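Local coordinates for putative major capsid protein (Cafeteriavirus-dependent mavirus, PDB 6G44) that probably builds the icosahedral shell of the virophage, its double jelly-roll subunits associating in threes as capsomers, at residues G66-G71 and Q271-P276; P221-N226 and K284-N289; F42-P47 and K265-V270. One frame throughout, in Å; residues are numbered along the deposited sequence. Where two conformers were deposited one is given.

Contact 1 of 3, residues G66-G71 and Q271-P276; sequences GNLTGG and QNWVAP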
ATOM      1  N   GLY C  66      15.337  27.949 -23.170  1.00 13.30           N
ATOM      2  CA  GLY C  66      14.287  28.289 -24.097  1.00 13.16           C
ATOM      3  C   GLY C  66      13.115  27.328 -24.034  1.00 12.62           C
ATOM      4  O   GLY C  66      13.218  26.230 -23.453  1.00 13.30           O
ATOM      5  N   ASN C  67      12.007  27.773 -24.593  1.00 12.40           N
ATOM      6  CA  ASN C  67      10.845  26.897 -24.801  1.00 12.07           C
ATOM      7  C   ASN C  67      10.378  26.320 -23.436  1.00 12.29           C
ATOM      8  O   ASN C  67      10.285  27.080 -22.481  1.00 12.88           O
ATOM      9  CB  ASN C  67      11.150  25.876 -25.902  1.00 12.20           C
ATOM     10  CG  ASN C  67      11.421  26.549 -27.220  1.00 12.35           C
ATOM     11  OD1 ASN C  67      12.601  26.748 -27.614  1.00 15.73           O
ATOM     12  ND2 ASN C  67      10.362  26.980 -27.858  1.00 10.62           N
ATOM     13  N   LEU C  68      10.087  25.016 -23.337  1.00 12.05           N
ATOM     14  CA  LEU C  68       9.509  24.481 -22.096  1.00 11.76           C
ATOM     15  C   LEU C  68      10.545  23.838 -21.205  1.00 11.04           C
ATOM     16  O   LEU C  68      11.414  23.122 -21.671  1.00 11.46           O
ATOM     17  CB  LEU C  68       8.412  23.475 -22.411  1.00 11.29           C
ATOM     18  CG  LEU C  68       7.238  24.023 -23.222  1.00 11.87           C
ATOM     19  CD1 LEU C  68       6.164  22.945 -23.415  1.00 12.65           C
ATOM     20  CD2 LEU C  68       6.641  25.292 -22.652  1.00 12.83           C
ATOM     21  N   THR C  69      10.404  24.074 -19.900  1.00 11.74           N
ATOM     22  CA  THR C  69      11.287  23.515 -18.887  1.00 11.40           C
ATOM     23  C   THR C  69      10.451  22.758 -17.858  1.00 10.69           C
ATOM     24  O   THR C  69       9.400  23.229 -17.448  1.00 10.97           O
ATOM     25  CB  THR C  69      12.115  24.650 -18.228  1.00 11.77           C
ATOM     26  OG1 THR C  69      12.994  25.186 -19.243  1.00 12.10           O
ATOM     27  CG2 THR C  69      12.958  24.162 -17.048  1.00 12.41           C
ATOM     28  N   GLY C  70      10.948  21.602 -17.437  1.00 10.15           N
ATOM     29  CA  GLY C  70      10.275  20.807 -16.424  1.00 10.19           C
ATOM     30  C   GLY C  70       9.904  21.573 -15.175  1.00 10.49           C
ATOM     31  O   GLY C  70      10.720  22.344 -14.642  1.00 11.45           O
ATOM     32  N   GLY C  71       8.714  21.287 -14.642  1.00  9.84           N
ATOM     33  CA  GLY C  71       8.204  22.014 -13.490  1.00  9.37           C
ATOM     34  C   GLY C  71       8.762  21.569 -12.152  1.00  9.99           C
ATOM     35  O   GLY C  71       8.607  22.322 -11.188  1.00 11.18           O
ATOM     36  N   GLN C 271      14.245  18.565 -17.422  1.00 11.44           N
ATOM     37  CA  GLN C 271      13.861  18.432 -18.804  1.00 11.68           C
ATOM     38  C   GLN C 271      13.693  19.792 -19.482  1.00 11.54           C
ATOM     39  O   GLN C 271      13.319  20.777 -18.872  1.00 11.11           O
ATOM     40  CB  GLN C 271      12.554  17.623 -18.885  1.00 11.95           C
ATOM     41  CG  GLN C 271      12.726  16.136 -18.553  1.00 12.23           C
ATOM     42  CD  GLN C 271      11.443  15.498 -18.107  1.00 12.55           C
ATOM     43  OE1 GLN C 271      10.876  15.903 -17.099  1.00 13.55           O
ATOM     44  NE2 GLN C 271      10.958  14.480 -18.862  1.00 12.64           N
ATOM     45  N   ASN C 272      13.974  19.813 -20.780  1.00 12.45           N
ATOM     46  CA  ASN C 272      13.806  21.006 -21.591  1.00 12.47           C
ATOM     47  C   ASN C 272      13.440  20.560 -23.002  1.00 12.25           C
ATOM     48  O   ASN C 272      14.069  19.664 -23.527  1.00 13.80           O
ATOM     49  CB  ASN C 272      15.084  21.848 -21.615  1.00 12.95           C
ATOM     50  CG  ASN C 272      14.919  23.106 -22.452  1.00 13.78           C
ATOM     51  OD1 ASN C 272      15.357  23.151 -23.609  1.00 19.30           O
ATOM     52  ND2 ASN C 272      14.261  24.095 -21.926  1.00 13.10           N
ATOM     53  N   TRP C 273      12.405  21.169 -23.579  1.00 11.93           N
ATOM     54  CA  TRP C 273      11.909  20.688 -24.875  1.00 12.55           C
ATOM     55  C   TRP C 273      11.062  21.725 -25.557  1.00 12.21           C
ATOM     56  O   TRP C 273      10.590  22.680 -24.943  1.00 11.83           O
ATOM     57  CB  TRP C 273      11.147  19.344 -24.706  1.00 12.11           C
ATOM     58  CG  TRP C 273       9.822  19.476 -24.038  1.00 11.95           C
ATOM     59  CD1 TRP C 273       8.609  19.475 -24.658  1.00 11.95           C
ATOM     60  CD2 TRP C 273       9.552  19.633 -22.631  1.00 12.01           C
ATOM     61  NE1 TRP C 273       7.602  19.611 -23.733  1.00 12.35           N
ATOM     62  CE2 TRP C 273       8.152  19.731 -22.483  1.00 11.70           C
ATOM     63  CE3 TRP C 273      10.354  19.684 -21.479  1.00 11.75           C
ATOM     64  CZ2 TRP C 273       7.537  19.886 -21.233  1.00 12.04           C
ATOM     65  CZ3 TRP C 273       9.730  19.844 -20.233  1.00 11.84           C
ATOM     66  CH2 TRP C 273       8.350  19.960 -20.130  1.00 11.93           C
ATOM     67  N   VAL C 274      10.861  21.506 -26.868  1.00 13.43           N
ATOM     68  CA  VAL C 274      10.015  22.347 -27.672  1.00 14.69           C
ATOM     69  C   VAL C 274       8.604  21.797 -27.617  1.00 14.69           C
ATOM     70  O   VAL C 274       8.390  20.581 -27.770  1.00 14.72           O
ATOM     71  CB  VAL C 274      10.541  22.363 -29.122  1.00 15.38           C
ATOM     72  CG1 VAL C 274       9.587  23.109 -30.040  1.00 15.49           C
ATOM     73  CG2 VAL C 274      11.945  22.962 -29.181  1.00 16.57           C
ATOM     74  N   ALA C 275       7.660  22.706 -27.427  1.00 15.96           N
ATOM     75  CA  ALA C 275       6.251  22.350 -27.331  1.00 17.33           C
ATOM     76  C   ALA C 275       5.837  21.626 -28.609  1.00 19.34           C
ATOM     77  O   ALA C 275       6.184  22.055 -29.706  1.00 18.59           O
ATOM     78  CB  ALA C 275       5.417  23.592 -27.101  1.00 18.30           C
ATOM     79  N   PRO C 276       5.132  20.494 -28.467  1.00 19.97           N
ATOM     80  CA  PRO C 276       4.682  19.755 -29.654  1.00 21.74           C
ATOM     81  C   PRO C 276       3.636  20.509 -30.478  1.00 20.54           C
ATOM     82  O   PRO C 276       2.872  21.344 -29.965  1.00 19.73           O
ATOM     83  CB  PRO C 276       4.098  18.470 -29.053  1.00 21.75           C
ATOM     84  CG  PRO C 276       3.577  18.901 -27.729  1.00 21.95           C
ATOM     85  CD  PRO C 276       4.590  19.911 -27.218  1.00 21.75           C
TER
HETATM   86  O   HOH W   1      14.612  25.188 -26.066  1.00 18.78           O
HETATM   87  O   HOH W   2       7.988  25.840 -27.308  1.00 19.90           O

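Contact 2 of 3, residues P221-N226 and K284-N289; sequences PFRNLN and KTIIYN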
ATOM      1  N   PRO C 221       4.808  22.420 -17.017  1.00 12.34           N
ATOM      2  CA  PRO C 221       6.079  23.027 -17.396  1.00 12.58           C
ATOM      3  C   PRO C 221       6.114  24.545 -17.230  1.00 12.27           C
ATOM      4  O   PRO C 221       5.069  25.198 -17.271  1.00 12.02           O
ATOM      5  CB  PRO C 221       6.181  22.690 -18.898  1.00 13.27           C
ATOM      6  CG  PRO C 221       5.222  21.600 -19.138  1.00 13.92           C
ATOM      7  CD  PRO C 221       4.119  21.835 -18.178  1.00 13.05           C
ATOM      8  N   PHE C 222       7.322  25.061 -17.037  1.00 12.13           N
ATOM      9  CA  PHE C 222       7.595  26.501 -17.171  1.00 12.39           C
ATOM     10  C   PHE C 222       7.914  26.853 -18.628  1.00 13.03           C
ATOM     11  O   PHE C 222       8.365  26.009 -19.370  1.00 12.44           O
ATOM     12  CB  PHE C 222       8.721  26.893 -16.223  1.00 12.63           C
ATOM     13  CG  PHE C 222       8.316  26.786 -14.784  1.00 12.37           C
ATOM     14  CD1 PHE C 222       7.430  27.718 -14.252  1.00 12.96           C
ATOM     15  CD2 PHE C 222       8.791  25.758 -13.980  1.00 12.24           C
ATOM     16  CE1 PHE C 222       7.021  27.627 -12.946  1.00 13.33           C
ATOM     17  CE2 PHE C 222       8.372  25.672 -12.657  1.00 12.44           C
ATOM     18  CZ  PHE C 222       7.499  26.601 -12.165  1.00 12.93           C
ATOM     19  N   ARG C 223       7.671  28.106 -18.987  1.00 13.32           N
ATOM     20  CA  ARG C 223       7.755  28.605 -20.365  1.00 13.93           C
ATOM     21  C   ARG C 223       8.790  29.745 -20.469  1.00 13.30           C
ATOM     22  O   ARG C 223       8.690  30.733 -19.740  1.00 13.34           O
ATOM     23  CB  ARG C 223       6.348  29.108 -20.801  1.00 14.86           C
ATOM     24  CG  ARG C 223       6.266  29.779 -22.191  1.00 15.86           C
ATOM     25  CD  ARG C 223       4.948  30.442 -22.499  1.00 16.48           C
ATOM     26  NE  ARG C 223       4.460  31.336 -21.430  1.00 17.30           N
ATOM     27  CZ  ARG C 223       3.237  31.821 -21.377  1.00 17.02           C
ATOM     28  NH1 ARG C 223       2.380  31.585 -22.364  1.00 19.82           N
ATOM     29  NH2 ARG C 223       2.862  32.558 -20.344  1.00 16.23           N
ATOM     30  N   ASN C 224       9.728  29.602 -21.395  1.00 13.16           N
ATOM     31  CA  ASN C 224      10.571  30.713 -21.868  1.00 13.33           C
ATOM     32  C   ASN C 224      11.330  31.384 -20.735  1.00 13.91           C
ATOM     33  O   ASN C 224      11.250  32.590 -20.544  1.00 13.55           O
ATOM     34  CB  ASN C 224       9.707  31.742 -22.645  1.00 14.16           C
ATOM     35  CG  ASN C 224       9.083  31.169 -23.894  1.00 15.07           C
ATOM     36  OD1 ASN C 224       9.554  30.164 -24.453  1.00 16.27           O
ATOM     37  ND2 ASN C 224       8.002  31.829 -24.364  1.00 14.44           N
ATOM     38  N   LEU C 225      12.075  30.571 -19.990  1.00 13.91           N
ATOM     39  CA  LEU C 225      12.911  31.060 -18.885  1.00 14.36           C
ATOM     40  C   LEU C 225      14.207  31.679 -19.383  1.00 14.45           C
ATOM     41  O   LEU C 225      15.295  31.141 -19.306  1.00 14.85           O
ATOM     42  CB  LEU C 225      13.149  29.947 -17.873  1.00 14.10           C
ATOM     43  CG  LEU C 225      11.907  29.318 -17.261  1.00 13.96           C
ATOM     44  CD1 LEU C 225      12.349  28.255 -16.245  1.00 14.15           C
ATOM     45  CD2 LEU C 225      10.972  30.308 -16.590  1.00 14.67           C
ATOM     46  N   ASN C 226      14.050  32.887 -19.903  1.00 14.48           N
ATOM     47  CA  ASN C 226      15.136  33.630 -20.497  1.00 15.16           C
ATOM     48  C   ASN C 226      16.131  34.161 -19.460  1.00 14.64           C
ATOM     49  O   ASN C 226      17.309  34.293 -19.744  1.00 15.43           O
ATOM     50  CB  ASN C 226      14.473  34.749 -21.329  1.00 16.88           C
ATOM     51  CG  ASN C 226      15.411  35.428 -22.261  1.00 18.82           C
ATOM     52  OD1 ASN C 226      16.199  34.800 -22.968  1.00 19.55           O
ATOM     53  ND2 ASN C 226      15.345  36.723 -22.247  1.00 18.69           N
ATOM     54  N   LYS C 284      -1.844  32.664 -23.065  1.00 17.16           N
ATOM     55  CA  LYS C 284      -1.027  33.831 -22.736  1.00 17.49           C
ATOM     56  C   LYS C 284      -0.570  33.833 -21.282  1.00 16.78           C
ATOM     57  O   LYS C 284       0.578  34.141 -21.004  1.00 17.14           O
ATOM     58  CB  LYS C 284      -1.786  35.124 -23.033  1.00 19.82           C
ATOM     59  CG  LYS C 284      -2.108  35.355 -24.502  1.00 23.07           C
ATOM     60  CD  LYS C 284      -2.889  36.655 -24.668  1.00 26.08           C
ATOM     61  CE  LYS C 284      -3.903  36.572 -25.801  1.00 31.97           C
ATOM     62  NZ  LYS C 284      -3.271  36.254 -27.106  1.00 33.37           N
ATOM     63  N   THR C 285      -1.486  33.506 -20.370  1.00 16.01           N
ATOM     64  CA  THR C 285      -1.199  33.562 -18.946  1.00 16.04           C
ATOM     65  C   THR C 285      -1.397  32.204 -18.312  1.00 15.72           C
ATOM     66  O   THR C 285      -2.511  31.678 -18.324  1.00 17.89           O
ATOM     67  CB  THR C 285      -2.070  34.615 -18.241  1.00 16.74           C
ATOM     68  OG1 THR C 285      -1.811  35.888 -18.838  1.00 17.37           O
ATOM     69  CG2 THR C 285      -1.742  34.717 -16.767  1.00 17.65           C
ATOM     70  N   ILE C 286      -0.315  31.651 -17.766  1.00 14.15           N
ATOM     71  CA  ILE C 286      -0.335  30.306 -17.153  1.00 13.93           C
ATOM     72  C   ILE C 286      -0.272  30.507 -15.643  1.00 13.16           C
ATOM     73  O   ILE C 286       0.509  31.308 -15.141  1.00 13.67           O
ATOM     74  CB  ILE C 286       0.837  29.423 -17.641  1.00 13.87           C
ATOM     75  CG1 ILE C 286       0.834  29.321 -19.179  1.00 14.68           C
ATOM     76  CG2 ILE C 286       0.745  28.031 -17.016  1.00 14.28           C
ATOM     77  CD1 ILE C 286       2.116  28.783 -19.762  1.00 15.31           C
ATOM     78  N   ILE C 287      -1.074  29.727 -14.929  1.00 13.27           N
ATOM     79  CA  ILE C 287      -1.203  29.822 -13.451  1.00 13.97           C
ATOM     80  C   ILE C 287      -0.581  28.569 -12.793  1.00 13.18           C
ATOM     81  O   ILE C 287      -0.792  27.442 -13.266  1.00 13.85           O
ATOM     82  CB  ILE C 287      -2.680  29.928 -13.064  1.00 14.26           C
ATOM     83  CG1 ILE C 287      -3.288  31.187 -13.699  1.00 14.83           C
ATOM     84  CG2 ILE C 287      -2.846  29.938 -11.550  1.00 15.02           C
ATOM     85  CD1 ILE C 287      -4.783  31.332 -13.563  1.00 15.97           C
ATOM     86  N   TYR C 288       0.226  28.776 -11.747  1.00 12.72           N
ATOM     87  CA  TYR C 288       0.891  27.689 -10.978  1.00 13.06           C
ATOM     88  C   TYR C 288       0.503  27.814  -9.515  1.00 12.88           C
ATOM     89  O   TYR C 288       0.527  28.890  -8.938  1.00 12.50           O
ATOM     90  CB  TYR C 288       2.413  27.785 -11.065  1.00 12.85           C
ATOM     91  CG  TYR C 288       2.930  27.704 -12.478  1.00 12.39           C
ATOM     92  CD1 TYR C 288       2.880  28.823 -13.292  1.00 12.66           C
ATOM     93  CD2 TYR C 288       3.445  26.522 -13.003  1.00 12.75           C
ATOM     94  CE1 TYR C 288       3.317  28.757 -14.605  1.00 12.56           C
ATOM     95  CE2 TYR C 288       3.879  26.440 -14.322  1.00 12.81           C
ATOM     96  CZ  TYR C 288       3.789  27.571 -15.109  1.00 12.61           C
ATOM     97  OH  TYR C 288       4.212  27.525 -16.409  1.00 13.09           O
ATOM     98  N   ASN C 289       0.176  26.668  -8.919  1.00 13.69           N
ATOM     99  CA  ASN C 289      -0.101  26.586  -7.490  1.00 13.96           C
ATOM    100  C   ASN C 289       1.257  26.545  -6.773  1.00 13.48           C
ATOM    101  O   ASN C 289       2.067  25.656  -7.017  1.00 13.37           O
ATOM    102  CB  ASN C 289      -0.904  25.295  -7.215  1.00 15.40           C
ATOM    103  CG  ASN C 289      -1.613  25.316  -5.877  1.00 19.26           C
ATOM    104  OD1 ASN C 289      -1.382  26.163  -5.062  1.00 21.82           O
ATOM    105  ND2 ASN C 289      -2.564  24.410  -5.710  1.00 24.01           N
TER
HETATM  106  O   HOH W   3       5.903  29.557 -17.252  1.00 14.79           O

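Contact 3 of 3, residues F42-P47 and K265-V270; sequences FQTIQP and KINMLV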
ATOM      1  N   PHE C  42      17.560  16.495 -22.060  1.00 14.93           N
ATOM      2  CA  PHE C  42      17.413  16.579 -20.605  1.00 14.38           C
ATOM      3  C   PHE C  42      18.684  17.307 -20.124  1.00 14.61           C
ATOM      4  O   PHE C  42      19.803  16.877 -20.425  1.00 15.92           O
ATOM      5  CB  PHE C  42      17.341  15.150 -20.060  1.00 14.55           C
ATOM      6  CG  PHE C  42      16.675  14.984 -18.703  1.00 14.71           C
ATOM      7  CD1 PHE C  42      16.922  15.840 -17.623  1.00 15.18           C
ATOM      8  CD2 PHE C  42      15.837  13.897 -18.482  1.00 15.12           C
ATOM      9  CE1 PHE C  42      16.324  15.636 -16.388  1.00 14.84           C
ATOM     10  CE2 PHE C  42      15.256  13.676 -17.231  1.00 15.19           C
ATOM     11  CZ  PHE C  42      15.509  14.557 -16.179  1.00 15.18           C
ATOM     12  N   GLN C  43      18.510  18.419 -19.431  1.00 13.52           N
ATOM     13  CA  GLN C  43      19.658  19.261 -19.068  1.00 14.43           C
ATOM     14  C   GLN C  43      20.314  18.799 -17.778  1.00 13.99           C
ATOM     15  O   GLN C  43      19.633  18.532 -16.782  1.00 13.62           O
ATOM     16  CB  GLN C  43      19.215  20.708 -18.912  1.00 14.86           C
ATOM     17  CG  GLN C  43      18.499  21.314 -20.125  1.00 16.20           C
ATOM     18  CD  GLN C  43      19.378  21.319 -21.350  1.00 19.30           C
ATOM     19  OE1 GLN C  43      20.418  21.987 -21.357  1.00 23.71           O
ATOM     20  NE2 GLN C  43      18.993  20.558 -22.386  1.00 21.22           N
ATOM     21  N   THR C  44      21.641  18.731 -17.793  1.00 14.31           N
ATOM     22  CA  THR C  44      22.455  18.605 -16.605  1.00 14.20           C
ATOM     23  C   THR C  44      23.241  19.908 -16.492  1.00 14.38           C
ATOM     24  O   THR C  44      24.121  20.173 -17.341  1.00 17.29           O
ATOM     25  CB  THR C  44      23.391  17.395 -16.674  1.00 15.16           C
ATOM     26  OG1 THR C  44      22.598  16.187 -16.656  1.00 16.79           O
ATOM     27  CG2 THR C  44      24.331  17.351 -15.468  1.00 14.99           C
ATOM     28  N   ILE C  45      22.916  20.713 -15.487  1.00 13.44           N
ATOM     29  CA  ILE C  45      23.396  22.102 -15.399  1.00 13.42           C
ATOM     30  C   ILE C  45      24.397  22.207 -14.270  1.00 13.96           C
ATOM     31  O   ILE C  45      24.079  21.921 -13.120  1.00 13.95           O
ATOM     32  CB  ILE C  45      22.234  23.072 -15.164  1.00 14.04           C
ATOM     33  CG1 ILE C  45      21.205  22.898 -16.294  1.00 14.78           C
ATOM     34  CG2 ILE C  45      22.708  24.528 -15.093  1.00 13.79           C
ATOM     35  CD1 ILE C  45      19.937  23.633 -16.076  1.00 15.56           C
ATOM     36  N   GLN C  46      25.590  22.676 -14.619  1.00 14.21           N
ATOM     37  CA  GLN C  46      26.663  22.885 -13.661  0.50 14.81           C
ATOM     38  C   GLN C  46      26.469  24.246 -12.992  1.00 14.18           C
ATOM     39  O   GLN C  46      25.910  25.141 -13.583  1.00 13.77           O
ATOM     40  CB  GLN C  46      28.022  22.861 -14.380  0.50 15.92           C
ATOM     41  CG  GLN C  46      28.261  21.675 -15.318  0.50 17.67           C
ATOM     42  CD  GLN C  46      28.514  20.381 -14.572  0.50 18.98           C
ATOM     43  OE1 GLN C  46      29.248  20.379 -13.581  0.50 21.31           O
ATOM     44  NE2 GLN C  46      27.921  19.260 -15.046  0.50 19.73           N
ATOM     45  N   PRO C  47      26.954  24.402 -11.750  1.00 13.74           N
ATOM     46  CA  PRO C  47      26.891  25.718 -11.117  1.00 13.46           C
ATOM     47  C   PRO C  47      27.902  26.683 -11.783  1.00 13.35           C
ATOM     48  O   PRO C  47      28.783  26.250 -12.523  1.00 13.78           O
ATOM     49  CB  PRO C  47      27.272  25.436  -9.674  1.00 14.52           C
ATOM     50  CG  PRO C  47      27.984  24.176  -9.688  1.00 15.81           C
ATOM     51  CD  PRO C  47      27.553  23.393 -10.872  1.00 14.97           C
ATOM     52  N   LYS C 265      30.015  17.638  -5.230  1.00 13.25           N
ATOM     53  CA  LYS C 265      29.585  18.134  -6.519  1.00 13.13           C
ATOM     54  C   LYS C 265      28.064  18.226  -6.524  1.00 12.73           C
ATOM     55  O   LYS C 265      27.391  17.466  -5.814  1.00 12.17           O
ATOM     56  CB  LYS C 265      30.024  17.200  -7.632  1.00 15.83           C
ATOM     57  CG  LYS C 265      31.537  17.067  -7.771  1.00 17.46           C
ATOM     58  CD  LYS C 265      32.164  18.349  -8.275  1.00 21.09           C
ATOM     59  CE  LYS C 265      33.670  18.224  -8.504  1.00 24.09           C
ATOM     60  NZ  LYS C 265      34.260  19.588  -8.733  1.00 26.93           N
ATOM     61  N   ILE C 266      27.543  19.167  -7.292  1.00 11.94           N
ATOM     62  CA  ILE C 266      26.107  19.370  -7.421  1.00 12.07           C
ATOM     63  C   ILE C 266      25.771  19.847  -8.822  1.00 13.26           C
ATOM     64  O   ILE C 266      26.476  20.704  -9.382  1.00 13.90           O
ATOM     65  CB  ILE C 266      25.568  20.317  -6.332  1.00 12.09           C
ATOM     66  CG1 ILE C 266      24.017  20.381  -6.345  1.00 11.98           C
ATOM     67  CG2 ILE C 266      26.194  21.701  -6.438  1.00 12.57           C
ATOM     68  CD1 ILE C 266      23.436  21.183  -5.209  1.00 12.07           C
ATOM     69  N   ASN C 267      24.737  19.243  -9.414  1.00 12.41           N
ATOM     70  CA  ASN C 267      24.182  19.678 -10.696  0.50 12.78           C
ATOM     71  C   ASN C 267      22.671  19.813 -10.562  1.00 12.28           C
ATOM     72  O   ASN C 267      22.073  19.129  -9.734  1.00 12.55           O
ATOM     73  CB  ASN C 267      24.513  18.654 -11.782  0.50 13.56           C
ATOM     74  CG  ASN C 267      26.001  18.559 -12.077  0.50 14.80           C
ATOM     75  OD1 ASN C 267      26.764  19.475 -11.784  0.50 16.97           O
ATOM     76  ND2 ASN C 267      26.410  17.475 -12.707  0.50 15.82           N
ATOM     77  N   MET C 268      22.077  20.678 -11.372  1.00 11.32           N
ATOM     78  CA  MET C 268      20.614  20.802 -11.477  1.00 11.52           C
ATOM     79  C   MET C 268      20.186  20.095 -12.728  1.00 11.63           C
ATOM     80  O   MET C 268      20.706  20.384 -13.803  1.00 11.60           O
ATOM     81  CB  MET C 268      20.164  22.246 -11.485  1.00 12.01           C
ATOM     82  CG  MET C 268      18.651  22.385 -11.600  1.00 13.13           C
ATOM     83  SD  MET C 268      18.044  24.011 -11.129  1.00 14.65           S
ATOM     84  CE  MET C 268      18.759  25.009 -12.426  1.00 14.84           C
ATOM     85  N   LEU C 269      19.254  19.141 -12.598  1.00 11.16           N
ATOM     86  CA  LEU C 269      18.800  18.311 -13.693  1.00 11.45           C
ATOM     87  C   LEU C 269      17.357  18.635 -13.988  1.00 10.96           C
ATOM     88  O   LEU C 269      16.517  18.598 -13.063  1.00 11.07           O
ATOM     89  CB  LEU C 269      18.918  16.837 -13.349  1.00 12.37           C
ATOM     90  CG  LEU C 269      20.295  16.175 -13.460  1.00 13.61           C
ATOM     91  CD1 LEU C 269      21.412  16.881 -12.701  1.00 14.54           C
ATOM     92  CD2 LEU C 269      20.253  14.725 -13.045  1.00 15.01           C
ATOM     93  N   VAL C 270      17.045  18.981 -15.232  1.00 10.77           N
ATOM     94  CA  VAL C 270      15.674  19.288 -15.597  1.00 11.35           C
ATOM     95  C   VAL C 270      15.438  19.046 -17.080  1.00 11.75           C
ATOM     96  O   VAL C 270      16.318  19.302 -17.909  1.00 12.00           O
ATOM     97  CB  VAL C 270      15.303  20.755 -15.207  1.00 11.52           C
ATOM     98  CG1 VAL C 270      16.088  21.785 -16.049  1.00 11.89           C
ATOM     99  CG2 VAL C 270      13.810  21.006 -15.222  1.00 11.98           C
TER

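Contact 1 of 3, residues G66-G71 and Q271-P276
Leu68 and Trp273 form an antiparallel hydrogen-bonded pair and Thr69 and Asn272 the non-hydrogen-bonded pair beside it, so that the end of strand 258-273 is joined to the short strand 68-69 in a jelly-roll sheet of this double jelly-roll capsid protein. Leu68 N reaches Trp273 O at 2.9 Å, Trp273 N returns a bond to Leu68 O, and beyond the pairs Gly70 N binds Gln271 O at 2.9 Å. The chain turns a corner at Asn67.

On the face carrying Leu68 and Trp273, the leucine lies over the indole: its CB stands 3.9 Å from the centroid of the Trp273 six-membered ring, 15° off the normal, a CH-pi contact. A chi1 of 72° sets Trp273 CG between its own backbone N and carbonyl carbon and swings the ring back beneath Leu68. Leu68 CD1 reaches on to Ala275 CB, 3.8 Å away, while Trp273 NE1 is held by Tyr21 OH of the second subunit.

On the face carrying Thr69 and Asn272 the contact is made by hydrogen bonds. Asn272 extends with CG anti to the backbone N (chi1 -180°), which carries its amide across to the neighbouring strand. There ND2 donates to Gly66 O at 2.8 Å and to Thr69 OG1 at 3.2 Å, both acceptors lying close to the amide plane, and these two bonds fix the rotation of the group. One water donates to both Asn67 OD1 and Asn272 OD1. A second water accepts from Asn67 ND2 at 2.7 Å and from Ala275 N at 3.2 Å.

Contact 2 of 3, residues P221-N226 and K284-N289
Phe222 and Tyr288 stack between two strands that share no backbone bonds, their short axes passing 9.5 Å apart at 114°. In this double jelly-roll protein the contact joins strand 222-235 of one antiparallel sheet to strand 286-305 of another, which pairs with strand 464-482, and so probably ties the two jelly rolls together.

The aromatic part is an offset stack, with ring centroids 4.6 Å apart and planes inclined by 20°. Phe222 CE1 sits over one face of the tyrosine ring, displaced toward its rim and 3.6 Å from Tyr288 CE2. Met114 of strand 110-114 also packs against Phe222.

Ile286 packs on a charged group: its CD1 rests over the centre of one face of the Arg223 guanidinium, 3.6 Å from CZ. Arg223 already heads toward the other strand, and the bend at chi3 (49°) sets how its planar end is turned.

Hydrogen bonds hold the edges of these flat groups. Arg223 NH2 donates to Lys284 O at 2.9 Å, approaching from above the carbonyl plane, and NH1 adds a weak bond to the same oxygen. The guanidinium also binds Pro283 O through NH1 and Ser482 OG through NH2, so several acceptors fix its rotation. Tyr288 OH donates to Pro221 O at 2.6 Å and accepts from a water at 2.8 Å, the same water that accepts a hydrogen bond from Arg223 N.

Contact 3 of 3, residues F42-P47 and K265-V270
Ile45 lies alongside Met268, the two side chains pointing the same way from an antiparallel hydrogen-bonded pair. Ile45 N donates to Met268 O at 2.8 Å, and Met268 N binds Ile45 O in return. The backbone sets Ile45 CB beside Met268 O; CG1, anti to the carbonyl carbon (chi1 -57°), stays near that oxygen and carries CD1 toward Met268 CE. CD1 touches two apolar neighbours, Met268 CE at 4.1 Å and Val270 CG1 at 4.3 Å, and so bridges successive side chains on that face of strand 258-273. Phe61, Phe228 and Val230 also pack against the methionine, whereas Ile45 touches Gln63.

Val270 takes the next hydrogen-bonded pair, with Gln43. Gln43 N meets Val270 O at 2.8 Å, and Val270 N binds Gln43 O in return. The same valine carbonyl lies 3.5 Å from Phe42 CD1, where the phenylalanine ring comes in with its edge toward Leu269 C. Here the short strand 43-45 adds to a sheet of a viral jelly roll: strand 258-273 runs antiparallel between it and strand 74-84, to which Asn267 and Leu269 turn their backbone bonds. The face bearing Ile45, Met268 and Val270 looks toward strands 58-66 and 222-235.

Asn267 lies beyond Met268 toward the start of the strand. Its CA makes a CA-H...O contact with Ile45 O at 3.3 Å, and its side chain lies near Thr44 CG2. Thr44 in turn stands side by side with Leu269 on the opposite face of the sheet from Ile45, and Gln377 of the third subunit packs against Thr44. At the far end Pro47 sets its CD 3.3 Å from Ile266 O.

Contacts 1 and 3 use successive parts of strand 258-273, with centres about 15 Å apart, and the chain passes directly from Val270 to Gln271; Gly70 O comes within 3.4 Å of Val270 CG2. Contact 2 joins contact 1 through strand 68-69, where Thr69 O and Phe222 N, 2.8 Å apart, probably form a hydrogen bond; the Trp273 ring also packs on Pro221. Those two centres lie about 10 Å apart, and both contacts meet the second subunit, whose Trp23 packs on Leu68 and Pro221. Contacts 2 and 3, about 21 Å between centres, do not touch. A sulfate, probably from the crystallisation liquor, lies about 6 Å from the Phe42 side chain in contact 3.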